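Local coordinates for SufC protein (Thermus thermophilus, PDB 2D2E), which binds and hydrolyses ATP as a cytoplasmic ABC-type ATPase of the Suf system, which probably serves iron-sulfur cluster assembly, at residues A[167-172]-A[196-201]. Numbering follows the deposited sequence.
Sequences LDETDS and ALVITH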
loop_
_atom_site.group_PDB
_atom_site.type_symbol
_atom_site.label_atom_id
_atom_site.label_comp_id
_atom_site.label_asym_id
_atom_site.label_seq_id
_atom_site.Cartn_x
_atom_site.Cartn_y
_atom_site.Cartn_z
ATOM N N LEU A 167 1.060 0.802 0.284
ATOM C CA LEU A 167 1.314 1.150 -1.118
ATOM C C LEU A 167 2.743 1.549 -1.357
ATOM O O LEU A 167 3.173 2.619 -0.916
ATOM C CB LEU A 167 0.405 2.302 -1.518
ATOM C CG LEU A 167 -1.052 1.956 -1.211
ATOM C CD1 LEU A 167 -1.912 3.164 -1.534
ATOM C CD2 LEU A 167 -1.486 0.735 -2.014
ATOM N N ASP A 168 3.476 0.706 -2.074
ATOM C CA ASP A 168 4.887 1.024 -2.313
ATOM C C ASP A 168 4.986 1.719 -3.678
ATOM O O ASP A 168 4.747 1.091 -4.722
ATOM C CB ASP A 168 5.714 -0.261 -2.256
ATOM C CG ASP A 168 7.221 0.002 -2.315
ATOM O OD1 ASP A 168 8.007 -0.901 -1.950
ATOM O OD2 ASP A 168 7.615 1.108 -2.738
ATOM N N GLU A 169 5.314 3.019 -3.649
ATOM C CA GLU A 169 5.381 3.817 -4.857
ATOM C C GLU A 169 6.802 4.122 -5.275
ATOM O O GLU A 169 7.034 5.046 -6.060
ATOM C CB GLU A 169 4.589 5.119 -4.681
ATOM C CG GLU A 169 3.133 4.867 -4.187
ATOM C CD GLU A 169 2.416 3.818 -5.028
ATOM O OE1 GLU A 169 1.731 2.944 -4.468
ATOM O OE2 GLU A 169 2.538 3.854 -6.268
ATOM N N THR A 170 7.748 3.351 -4.736
ATOM C CA THR A 170 9.148 3.537 -5.114
ATOM C C THR A 170 9.281 3.316 -6.611
ATOM O O THR A 170 10.040 4.015 -7.271
ATOM C CB THR A 170 10.055 2.527 -4.403
ATOM O OG1 THR A 170 9.916 2.689 -2.979
ATOM C CG2 THR A 170 11.520 2.738 -4.786
ATOM N N ASP A 171 8.542 2.354 -7.153
ATOM C CA ASP A 171 8.673 2.074 -8.581
ATOM C C ASP A 171 8.136 3.175 -9.499
ATOM O O ASP A 171 8.365 3.138 -10.712
ATOM C CB ASP A 171 8.040 0.708 -8.892
ATOM C CG ASP A 171 6.529 0.697 -8.708
ATOM O OD1 ASP A 171 5.977 1.582 -8.023
ATOM O OD2 ASP A 171 5.893 -0.231 -9.250
ATOM N N SER A 172 7.453 4.173 -8.931
ATOM C CA SER A 172 6.966 5.300 -9.737
ATOM C C SER A 172 8.000 6.421 -9.855
ATOM O O SER A 172 7.898 7.276 -10.737
ATOM C CB SER A 172 5.675 5.885 -9.152
ATOM O OG SER A 172 4.595 4.991 -9.369
ATOM N N ALA A 196 -3.311 3.771 6.157
ATOM C CA ALA A 196 -2.419 3.473 5.036
ATOM C C ALA A 196 -0.956 3.763 5.353
ATOM O O ALA A 196 -0.637 4.620 6.189
ATOM C CB ALA A 196 -2.824 4.301 3.826
ATOM N N LEU A 197 -0.075 3.035 4.672
ATOM C CA LEU A 197 1.363 3.260 4.803
ATOM C C LEU A 197 1.840 3.406 3.358
ATOM O O LEU A 197 1.710 2.475 2.565
ATOM C CB LEU A 197 2.046 2.048 5.460
ATOM C CG LEU A 197 3.574 2.181 5.636
ATOM C CD1 LEU A 197 3.905 3.332 6.584
ATOM C CD2 LEU A 197 4.161 0.881 6.154
ATOM N N VAL A 198 2.392 4.573 3.028
ATOM C CA VAL A 198 2.900 4.840 1.686
ATOM C C VAL A 198 4.419 4.715 1.792
ATOM O O VAL A 198 5.067 5.445 2.577
ATOM C CB VAL A 198 2.507 6.261 1.245
ATOM C CG1 VAL A 198 3.079 6.590 -0.127
ATOM C CG2 VAL A 198 0.992 6.380 1.218
ATOM N N ILE A 199 4.976 3.764 1.039
ATOM C CA ILE A 199 6.418 3.514 1.046
ATOM C C ILE A 199 7.005 4.244 -0.148
ATOM O O ILE A 199 6.513 4.115 -1.265
ATOM C CB ILE A 199 6.693 1.981 0.952
ATOM C CG1 ILE A 199 6.028 1.305 2.150
ATOM C CG2 ILE A 199 8.210 1.690 0.919
ATOM C CD1 ILE A 199 6.060 -0.225 2.083
ATOM N N THR A 200 8.059 5.023 0.081
ATOM C CA THR A 200 8.623 5.789 -1.015
ATOM C C THR A 200 10.076 6.156 -0.715
ATOM O O THR A 200 10.494 6.192 0.451
ATOM C CB THR A 200 7.773 7.090 -1.186
ATOM O OG1 THR A 200 8.233 7.850 -2.302
ATOM C CG2 THR A 200 7.877 7.959 0.056
ATOM N N HIS A 201 10.854 6.389 -1.771
ATOM C CA HIS A 201 12.236 6.827 -1.599
ATOM C C HIS A 201 12.243 8.352 -1.666
ATOM O O HIS A 201 12.845 9.026 -0.829
ATOM C CB HIS A 201 13.129 6.274 -2.721
ATOM C CG HIS A 201 14.551 6.721 -2.602
ATOM N ND1 HIS A 201 15.122 7.641 -3.453
ATOM C CD2 HIS A 201 15.494 6.427 -1.673
ATOM C CE1 HIS A 201 16.359 7.896 -3.058
ATOM N NE2 HIS A 201 16.608 7.172 -1.980
HETATM O O HOH W 1 8.001 7.727 -5.755
#
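Asp168 OD2 is gripped twice by Thr170 while its carboxylate lies against the branch of Ile199 on the partner strand. Thr170 OG1 gives its hydrogen to the syn lone pair of Asp168 OD2 at 2.8 Å, and Thr170 N reaches the same oxygen nearly head-on at 3.0 Å, closing an Asx turn as the chain leaves the strand. With CG swung opposite the backbone N (chi1 -173°), the carboxylate passes obliquely over Ile199, Asp168 CG lying 3.8 Å from Ile199 CG2. Asp168 OD1 is hydrogen-bonded to OG of Ser43, which binds magnesium and ADP in another structure of this protein, and Thr170 OG1 also meets Lys42 of the Walker A loop. The position, at the end of a hydrophobic strand and followed by glutamate, fits the Walker B aspartate of ABC ATPases. Replacing Asp168 by alanine removes both oxygens, which would probably leave Ser43 OG and Thr170 N without this acceptor and undo the Asx turn.

The backbones pair as parallel strands, Asp168 and Ile199 on one face, Leu167 and Val198 on the other. Leu167 N donates to Leu197 O, Ile199 N to Leu167 O and Glu169 N to Ile199 O, each at 2.9 Å. Past the strand end, a water gives a good bond to Glu169 O and a weak one to Thr200 OG1.

Glu169 turns its carboxylate to Lys150 in helix 148-160. Strands 164-168 and 195-199 are the two arms of a beta-alpha-beta crossover: its helix 176-189 packs on Leu167 and Glu169, while strand 31-35, leading into the P-loop, flanks 195-199 on its other edge.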